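Local coordinates for Serine/threonine-protein kinase Tel1 (PDB 6SKY), which probably phosphorylates serine and threonine residues in proteins, using ATP, to activate checkpoint signalling after DNA damage, at residues A[1474-1479]-A[1513-1518]; A[1575-1580]-A[1681-1686]; A[1673-1678]-A[1698-1703]. All coordinates share one frame; numbering follows the deposited sequence.

Contact 1 (A[1474-1479]-A[1513-1518]); sequences AGYALS and AWFSKY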
loop_
_atom_site.group_PDB
_atom_site.type_symbol
_atom_site.label_atom_id
_atom_site.label_comp_id
_atom_site.label_asym_id
_atom_site.label_seq_id
_atom_site.Cartn_x
_atom_site.Cartn_y
_atom_site.Cartn_z
ATOM N N ALA A 1474 7.188 -55.175 39.896
ATOM C CA ALA A 1474 6.145 -54.185 39.656
ATOM C C ALA A 1474 5.188 -54.652 38.569
ATOM O O ALA A 1474 3.968 -54.680 38.767
ATOM C CB ALA A 1474 6.774 -52.849 39.275
ATOM N N GLY A 1475 5.729 -55.034 37.415
ATOM C CA GLY A 1475 4.881 -55.470 36.322
ATOM C C GLY A 1475 4.151 -56.760 36.626
ATOM O O GLY A 1475 2.971 -56.907 36.298
ATOM N N TYR A 1476 4.838 -57.715 37.256
ATOM C CA TYR A 1476 4.180 -58.968 37.600
ATOM C C TYR A 1476 3.050 -58.741 38.589
ATOM O O TYR A 1476 1.968 -59.314 38.444
ATOM C CB TYR A 1476 5.188 -59.962 38.166
ATOM C CG TYR A 1476 4.534 -61.241 38.604
ATOM C CD1 TYR A 1476 4.053 -62.140 37.673
ATOM C CD2 TYR A 1476 4.377 -61.539 39.945
ATOM C CE1 TYR A 1476 3.444 -63.297 38.060
ATOM C CE2 TYR A 1476 3.768 -62.693 40.342
ATOM C CZ TYR A 1476 3.303 -63.569 39.395
ATOM O OH TYR A 1476 2.693 -64.732 39.779
ATOM N N ALA A 1477 3.279 -57.898 39.594
ATOM C CA ALA A 1477 2.246 -57.592 40.570
ATOM C C ALA A 1477 1.057 -56.913 39.913
ATOM O O ALA A 1477 -0.093 -57.269 40.176
ATOM C CB ALA A 1477 2.826 -56.708 41.668
ATOM N N LEU A 1478 1.315 -55.925 39.058
ATOM C CA LEU A 1478 0.222 -55.242 38.377
ATOM C C LEU A 1478 -0.607 -56.216 37.553
ATOM O O LEU A 1478 -1.836 -56.261 37.678
ATOM C CB LEU A 1478 0.777 -54.125 37.502
ATOM C CG LEU A 1478 -0.211 -53.374 36.621
ATOM C CD1 LEU A 1478 -1.387 -52.897 37.430
ATOM C CD2 LEU A 1478 0.494 -52.208 35.989
ATOM N N SER A 1479 0.052 -57.017 36.714
ATOM C CA SER A 1479 -0.678 -57.947 35.860
ATOM C C SER A 1479 -1.436 -58.976 36.681
ATOM O O SER A 1479 -2.586 -59.306 36.368
ATOM C CB SER A 1479 0.283 -58.640 34.900
ATOM O OG SER A 1479 1.008 -57.700 34.137
ATOM N N ALA A 1513 -5.130 -61.371 49.229
ATOM C CA ALA A 1513 -4.831 -60.666 50.472
ATOM C C ALA A 1513 -3.376 -60.857 50.880
ATOM O O ALA A 1513 -2.691 -59.895 51.252
ATOM C CB ALA A 1513 -5.768 -61.138 51.580
ATOM N N TRP A 1514 -2.882 -62.098 50.817
ATOM C CA TRP A 1514 -1.489 -62.353 51.169
ATOM C C TRP A 1514 -0.542 -61.584 50.262
ATOM O O TRP A 1514 0.446 -61.007 50.727
ATOM C CB TRP A 1514 -1.181 -63.848 51.096
ATOM C CG TRP A 1514 0.278 -64.131 51.236
ATOM C CD1 TRP A 1514 0.969 -64.300 52.394
ATOM C CD2 TRP A 1514 1.235 -64.252 50.178
ATOM N NE1 TRP A 1514 2.294 -64.525 52.128
ATOM C CE2 TRP A 1514 2.483 -64.499 50.772
ATOM C CE3 TRP A 1514 1.156 -64.174 48.786
ATOM C CZ2 TRP A 1514 3.642 -64.673 50.024
ATOM C CZ3 TRP A 1514 2.308 -64.346 48.045
ATOM C CH2 TRP A 1514 3.532 -64.593 48.665
ATOM N N PHE A 1515 -0.832 -61.563 48.961
ATOM C CA PHE A 1515 0.040 -60.899 48.005
ATOM C C PHE A 1515 0.041 -59.397 48.220
ATOM O O PHE A 1515 1.094 -58.757 48.143
ATOM C CB PHE A 1515 -0.401 -61.239 46.583
ATOM C CG PHE A 1515 0.623 -60.923 45.538
ATOM C CD1 PHE A 1515 1.951 -60.777 45.873
ATOM C CD2 PHE A 1515 0.253 -60.764 44.219
ATOM C CE1 PHE A 1515 2.890 -60.486 44.917
ATOM C CE2 PHE A 1515 1.190 -60.470 43.259
ATOM C CZ PHE A 1515 2.511 -60.330 43.612
ATOM N N SER A 1516 -1.128 -58.812 48.486
ATOM C CA SER A 1516 -1.172 -57.379 48.743
ATOM C C SER A 1516 -0.426 -57.028 50.022
ATOM O O SER A 1516 0.274 -56.013 50.074
ATOM C CB SER A 1516 -2.618 -56.904 48.805
ATOM O OG SER A 1516 -3.415 -57.831 49.510
ATOM N N LYS A 1517 -0.553 -57.858 51.060
ATOM C CA LYS A 1517 0.229 -57.634 52.273
ATOM C C LYS A 1517 1.722 -57.709 51.986
ATOM O O LYS A 1517 2.499 -56.871 52.459
ATOM C CB LYS A 1517 -0.152 -58.654 53.342
ATOM C CG LYS A 1517 -1.575 -58.531 53.842
ATOM C CD LYS A 1517 -1.869 -59.589 54.890
ATOM C CE LYS A 1517 -3.291 -59.480 55.402
ATOM N NZ LYS A 1517 -3.592 -60.534 56.407
ATOM N N TYR A 1518 2.136 -58.713 51.214
ATOM C CA TYR A 1518 3.542 -58.857 50.858
ATOM C C TYR A 1518 4.049 -57.623 50.125
ATOM O O TYR A 1518 5.133 -57.108 50.422
ATOM C CB TYR A 1518 3.733 -60.108 50.001
ATOM C CG TYR A 1518 5.131 -60.255 49.469
ATOM C CD1 TYR A 1518 5.456 -59.843 48.187
ATOM C CD2 TYR A 1518 6.132 -60.792 50.255
ATOM C CE1 TYR A 1518 6.737 -59.966 47.706
ATOM C CE2 TYR A 1518 7.411 -60.919 49.783
ATOM C CZ TYR A 1518 7.711 -60.506 48.509
ATOM O OH TYR A 1518 8.995 -60.637 48.042
#

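Contact 2 (A[1575-1580]-A[1681-1686]); sequences LLNEPA and LTISGD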
loop_
_atom_site.group_PDB
_atom_site.type_symbol
_atom_site.label_atom_id
_atom_site.label_comp_id
_atom_site.label_asym_id
_atom_site.label_seq_id
_atom_site.Cartn_x
_atom_site.Cartn_y
_atom_site.Cartn_z
ATOM N N LEU A 1575 9.214 -48.197 35.589
ATOM C CA LEU A 1575 9.019 -49.405 36.377
ATOM C C LEU A 1575 8.400 -50.516 35.539
ATOM O O LEU A 1575 8.966 -51.605 35.415
ATOM C CB LEU A 1575 8.145 -49.089 37.589
ATOM C CG LEU A 1575 8.560 -49.731 38.906
ATOM C CD1 LEU A 1575 10.022 -49.462 39.176
ATOM C CD2 LEU A 1575 7.703 -49.200 40.031
ATOM N N LEU A 1576 7.242 -50.252 34.950
ATOM C CA LEU A 1576 6.545 -51.250 34.159
ATOM C C LEU A 1576 7.222 -51.448 32.808
ATOM O O LEU A 1576 8.149 -50.730 32.431
ATOM C CB LEU A 1576 5.092 -50.840 33.952
ATOM C CG LEU A 1576 4.339 -50.470 35.221
ATOM C CD1 LEU A 1576 3.011 -49.869 34.868
ATOM C CD2 LEU A 1576 4.151 -51.689 36.079
ATOM N N ASN A 1577 6.747 -52.445 32.081
ATOM C CA ASN A 1577 7.169 -52.716 30.719
ATOM C C ASN A 1577 5.931 -52.861 29.841
ATOM O O ASN A 1577 4.798 -52.812 30.323
ATOM C CB ASN A 1577 8.064 -53.957 30.665
ATOM C CG ASN A 1577 7.469 -55.145 31.397
ATOM O OD1 ASN A 1577 6.937 -56.061 30.782
ATOM N ND2 ASN A 1577 7.568 -55.135 32.717
ATOM N N GLU A 1578 6.154 -53.044 28.542
ATOM C CA GLU A 1578 5.042 -53.001 27.596
ATOM C C GLU A 1578 3.967 -54.051 27.848
ATOM O O GLU A 1578 2.781 -53.689 27.799
ATOM C CB GLU A 1578 5.567 -53.109 26.162
ATOM C CG GLU A 1578 6.479 -51.973 25.743
ATOM C CD GLU A 1578 6.489 -51.769 24.240
ATOM O OE1 GLU A 1578 5.491 -52.145 23.589
ATOM O OE2 GLU A 1578 7.487 -51.233 23.711
ATOM N N PRO A 1579 4.275 -55.327 28.105
ATOM C CA PRO A 1579 3.181 -56.288 28.334
ATOM C C PRO A 1579 2.361 -56.004 29.581
ATOM O O PRO A 1579 1.128 -56.071 29.528
ATOM C CB PRO A 1579 3.915 -57.629 28.437
ATOM C CG PRO A 1579 5.192 -57.415 27.741
ATOM C CD PRO A 1579 5.575 -56.009 28.011
ATOM N N ALA A 1580 3.008 -55.697 30.706
ATOM C CA ALA A 1580 2.267 -55.423 31.932
ATOM C C ALA A 1580 1.421 -54.170 31.794
ATOM O O ALA A 1580 0.258 -54.141 32.218
ATOM C CB ALA A 1580 3.231 -55.281 33.104
ATOM N N LEU A 1681 10.486 -60.763 22.952
ATOM C CA LEU A 1681 9.525 -61.827 22.711
ATOM C C LEU A 1681 9.398 -62.785 23.883
ATOM O O LEU A 1681 8.405 -63.511 23.965
ATOM C CB LEU A 1681 9.920 -62.614 21.469
ATOM C CG LEU A 1681 9.060 -62.425 20.238
ATOM C CD1 LEU A 1681 8.859 -60.961 19.983
ATOM C CD2 LEU A 1681 9.739 -63.086 19.072
ATOM N N THR A 1682 10.381 -62.815 24.781
ATOM C CA THR A 1682 10.298 -63.708 25.928
ATOM C C THR A 1682 9.245 -63.235 26.917
ATOM O O THR A 1682 8.524 -64.050 27.501
ATOM C CB THR A 1682 11.657 -63.813 26.611
ATOM O OG1 THR A 1682 12.100 -62.511 26.994
ATOM C CG2 THR A 1682 12.668 -64.418 25.680
ATOM N N ILE A 1683 9.129 -61.921 27.108
ATOM C CA ILE A 1683 8.234 -61.372 28.118
ATOM C C ILE A 1683 6.877 -60.986 27.563
ATOM O O ILE A 1683 5.984 -60.627 28.345
ATOM C CB ILE A 1683 8.861 -60.145 28.809
ATOM C CG1 ILE A 1683 8.916 -58.970 27.839
ATOM C CG2 ILE A 1683 10.254 -60.470 29.295
ATOM C CD1 ILE A 1683 9.596 -57.757 28.404
ATOM N N SER A 1684 6.683 -61.044 26.250
ATOM C CA SER A 1684 5.469 -60.528 25.642
ATOM C C SER A 1684 4.746 -61.537 24.772
ATOM O O SER A 1684 3.709 -61.196 24.192
ATOM C CB SER A 1684 5.781 -59.278 24.805
ATOM O OG SER A 1684 6.533 -59.600 23.653
ATOM N N GLY A 1685 5.247 -62.757 24.656
ATOM C CA GLY A 1685 4.618 -63.757 23.829
ATOM C C GLY A 1685 3.749 -64.712 24.630
ATOM O O GLY A 1685 3.684 -64.671 25.854
ATOM N N ASP A 1686 3.069 -65.586 23.898
ATOM C CA ASP A 1686 2.387 -66.722 24.497
ATOM C C ASP A 1686 3.424 -67.796 24.805
ATOM O O ASP A 1686 4.630 -67.544 24.806
ATOM C CB ASP A 1686 1.286 -67.228 23.576
ATOM C CG ASP A 1686 1.672 -67.153 22.122
ATOM O OD1 ASP A 1686 2.180 -66.094 21.707
ATOM O OD2 ASP A 1686 1.468 -68.146 21.394
#

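Contact 3 (A[1673-1678]-A[1698-1703]); sequences GLLNLI and RTIVSD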
loop_
_atom_site.group_PDB
_atom_site.type_symbol
_atom_site.label_atom_id
_atom_site.label_comp_id
_atom_site.label_asym_id
_atom_site.label_seq_id
_atom_site.Cartn_x
_atom_site.Cartn_y
_atom_site.Cartn_z
ATOM N N GLY A 1673 20.290 -54.870 17.789
ATOM C CA GLY A 1673 18.903 -54.648 17.432
ATOM C C GLY A 1673 18.119 -55.939 17.366
ATOM O O GLY A 1673 17.011 -56.039 17.898
ATOM N N LEU A 1674 18.696 -56.955 16.727
ATOM C CA LEU A 1674 18.030 -58.250 16.664
ATOM C C LEU A 1674 17.938 -58.896 18.035
ATOM O O LEU A 1674 16.933 -59.538 18.352
ATOM C CB LEU A 1674 18.750 -59.171 15.694
ATOM C CG LEU A 1674 18.286 -59.037 14.258
ATOM C CD1 LEU A 1674 18.929 -60.101 13.435
ATOM C CD2 LEU A 1674 16.794 -59.153 14.204
ATOM N N LEU A 1675 18.964 -58.741 18.867
ATOM C CA LEU A 1675 18.905 -59.321 20.200
ATOM C C LEU A 1675 17.824 -58.668 21.040
ATOM O O LEU A 1675 17.135 -59.350 21.796
ATOM C CB LEU A 1675 20.257 -59.213 20.890
ATOM C CG LEU A 1675 21.292 -60.186 20.343
ATOM C CD1 LEU A 1675 22.561 -60.093 21.136
ATOM C CD2 LEU A 1675 20.742 -61.581 20.377
ATOM N N ASN A 1676 17.649 -57.354 20.925
ATOM C CA ASN A 1676 16.564 -56.706 21.652
ATOM C C ASN A 1676 15.209 -57.134 21.117
ATOM O O ASN A 1676 14.270 -57.350 21.892
ATOM C CB ASN A 1676 16.708 -55.194 21.582
ATOM C CG ASN A 1676 17.821 -54.685 22.445
ATOM O OD1 ASN A 1676 18.591 -55.458 22.990
ATOM N ND2 ASN A 1676 17.915 -53.376 22.574
ATOM N N LEU A 1677 15.084 -57.271 19.797
ATOM C CA LEU A 1677 13.820 -57.726 19.234
ATOM C C LEU A 1677 13.478 -59.131 19.703
ATOM O O LEU A 1677 12.310 -59.439 19.951
ATOM C CB LEU A 1677 13.870 -57.680 17.716
ATOM C CG LEU A 1677 13.515 -56.356 17.066
ATOM C CD1 LEU A 1677 13.473 -56.543 15.586
ATOM C CD2 LEU A 1677 12.190 -55.893 17.569
ATOM N N ILE A 1678 14.478 -59.997 19.825
ATOM C CA ILE A 1678 14.224 -61.367 20.255
ATOM C C ILE A 1678 13.972 -61.425 21.752
ATOM O O ILE A 1678 13.122 -62.186 22.217
ATOM C CB ILE A 1678 15.392 -62.272 19.840
ATOM C CG1 ILE A 1678 15.422 -62.432 18.326
ATOM C CG2 ILE A 1678 15.273 -63.617 20.486
ATOM C CD1 ILE A 1678 16.635 -63.146 17.822
ATOM N N ARG A 1698 19.237 -69.139 23.527
ATOM C CA ARG A 1698 20.161 -70.163 23.999
ATOM C C ARG A 1698 21.168 -70.519 22.918
ATOM O O ARG A 1698 22.378 -70.550 23.170
ATOM C CB ARG A 1698 19.399 -71.403 24.461
ATOM C CG ARG A 1698 19.062 -71.396 25.941
ATOM C CD ARG A 1698 18.455 -72.706 26.412
ATOM N NE ARG A 1698 17.009 -72.633 26.563
ATOM C CZ ARG A 1698 16.145 -73.195 25.730
ATOM N NH1 ARG A 1698 16.580 -73.879 24.685
ATOM N NH2 ARG A 1698 14.847 -73.076 25.942
ATOM N N THR A 1699 20.689 -70.760 21.696
ATOM C CA THR A 1699 21.603 -71.058 20.596
ATOM C C THR A 1699 22.620 -69.941 20.400
ATOM O O THR A 1699 23.828 -70.192 20.330
ATOM C CB THR A 1699 20.825 -71.282 19.307
ATOM O OG1 THR A 1699 19.924 -72.377 19.482
ATOM C CG2 THR A 1699 21.770 -71.596 18.178
ATOM N N ILE A 1700 22.146 -68.697 20.314
ATOM C CA ILE A 1700 23.036 -67.575 20.028
ATOM C C ILE A 1700 24.082 -67.426 21.120
ATOM O O ILE A 1700 25.283 -67.355 20.843
ATOM C CB ILE A 1700 22.231 -66.279 19.849
ATOM C CG1 ILE A 1700 21.450 -66.311 18.545
ATOM C CG2 ILE A 1700 23.145 -65.085 19.880
ATOM C CD1 ILE A 1700 20.458 -65.203 18.430
ATOM N N VAL A 1701 23.650 -67.367 22.380
ATOM C CA VAL A 1701 24.597 -67.085 23.450
ATOM C C VAL A 1701 25.569 -68.242 23.632
ATOM O O VAL A 1701 26.754 -68.030 23.904
ATOM C CB VAL A 1701 23.859 -66.753 24.755
ATOM C CG1 VAL A 1701 24.848 -66.526 25.873
ATOM C CG2 VAL A 1701 23.001 -65.525 24.567
ATOM N N SER A 1702 25.104 -69.481 23.464
ATOM C CA SER A 1702 26.015 -70.607 23.605
ATOM C C SER A 1702 27.058 -70.607 22.495
ATOM O O SER A 1702 28.256 -70.770 22.757
ATOM C CB SER A 1702 25.236 -71.918 23.611
ATOM O OG SER A 1702 24.959 -72.342 22.290
ATOM N N ASP A 1703 26.624 -70.414 21.245
ATOM C CA ASP A 1703 27.562 -70.415 20.129
ATOM C C ASP A 1703 28.452 -69.184 20.114
ATOM O O ASP A 1703 29.467 -69.179 19.415
ATOM C CB ASP A 1703 26.808 -70.525 18.808
ATOM C CG ASP A 1703 26.205 -71.892 18.601
ATOM O OD1 ASP A 1703 25.624 -72.440 19.559
ATOM O OD2 ASP A 1703 26.304 -72.417 17.475
#

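Contact 1 (A[1474-1479]-A[1513-1518])
Phe1515 reaches across from helix 1502-1521 and sets the far end of its ring against Ala1477 and Tyr1476 of helix 1470-1487. Its CG is anti to the backbone N (chi1 -164°), and its CB already points toward the facing helix. The ring therefore spans much of the gap between the two backbones. Phe1515 CE2 lies 4.1 Å from Ala1477 CA, and Phe1515 CZ is the same distance from Ala1477 CB. The small alanine lets the ring end come up to the helix backbone. Tyr1476 adds a flank. Its CB does not point straight at the other helix, but with CG opposite the backbone N (chi1 177°) the ring extends to reach Phe1515. Tyr1476 CE2 sits 4.2 Å from Phe1515 CZ, and the two ring planes are inclined by about 54°. They meet obliquely, so the pair is not a parallel stack. Beyond the pair, Tyr1476 also packs on Leu1435 and Thr1455, and Phe1515 on Ile1459, so two earlier helices help enclose the rings. No hydrogen bond or charge pair joins the two segments. Their buried contact depends on apolar packing, with one aromatic ring common to both pairs.

Contact 2 (A[1575-1580]-A[1681-1686])
Pro1579 of helix 1578-1588 meets Ile1683 and Ser1684 of segment 1681-1686. CB faces the backbone oxygen of Ile1683, with Pro1579 CB 3.6 Å from Ile1683 O. CG, the outermost ring atom, has more neighbours. Pro1579 CG lies 3.4 Å from Ile1683 O and 3.5 Å from Ser1684 CB. It also touches the isoleucine side chain, with Pro1579 CG 4.0 Å from Ile1683 CG1. CG1 lies over its own backbone (chi1 70°), and this turns the longer isoleucine branch toward the proline. That branch continues to Ile1683 CD1, which ends beside the amide of Asn1577, 3.9 Å from Asn1577 OD1. The two side chains extend from their segments in opposing senses, and the methyl comes in beside the oxygen. This is van der Waals contact between a methyl group and an amide oxygen. Ser1684 offers its CB here, while its OG bonds to Ser1680 O one turn back. No hydrogen bond crosses the contact, and Ile1683 and Ser1684 are exposed. In the same segment as Pro1579, Leu1575, Leu1576 and Ala1580 pack on helix 1470-1487. In the other, Leu1681 and Thr1682 pack on helix 1687-1706, and Leu1681 also reaches helix 1793-1808. The contact is thus a surface link between helix 1578-1588, next to helix 1470-1487, and segment 1681-1686, next to helices 1687-1706 and 1793-1808.

Contact 3 (A[1673-1678]-A[1698-1703])
Ile1700 pushes its CD1 methyl toward helix 1670-1684, where Leu1675 and Ile1678 receive it. The closer partner is Leu1675, with its CD2 4.1 Å from Ile1700 CD1. The Leu1675 and Ile1700 side chains extend in nearly antiparallel senses and touch through these methyl groups. Ile1678 CD1 lies at 4.4 Å from the same Ile1700 CD1, one helical turn further along. One methyl thus serves both partners. Ile1700 CG1 is anti to the carbonyl carbon (chi1 -71°), its CB points toward the facing helix, and the extended chi2 (169°) carries CD1 outward. Leu1675 CB does not point straight across, but its CD2 branch reaches in to the contact.

The next shell closes round these three residues. Leu1697, one turn before Ile1700, touches both Leu1675 and Ile1678. Val1782 touches Ile1700, and Ala1715, Cys1716 and Ser1719 of helix 1710-1719 border Leu1675. On another side of helix 1670-1684, Leu1674 and Leu1677 pack on helix 1793-1808. Helices 1670-1684 and 1687-1706 follow each other through a short turn and run in broadly opposing senses. This is a helical hairpin with aliphatic side chains meeting through their methyl ends, consistent with the alpha-solenoid character of this PIKK protein.

In the fold
Contacts 1 and 3 are buried, whereas contact 2 lies at the surface. Contact 1 is mixed aromatic and aliphatic, and contact 3 is wholly aliphatic. Contact 2 instead brings a proline ring against a backbone oxygen and side chains of mixed polarity. Contact 2 links the other two. Segment 1575-1580 packs directly on segment 1474-1479, for example with Leu1576 CD1 3.6 Å from Leu1478 CD2. Its other segment, 1681-1686, shares helix 1670-1684 with contact 3. Contacts 1 and 3 do not touch, and their nearest atoms are about 17 Å apart. All three are structural packing in the helical array, away from the nucleotide and magnesium sites.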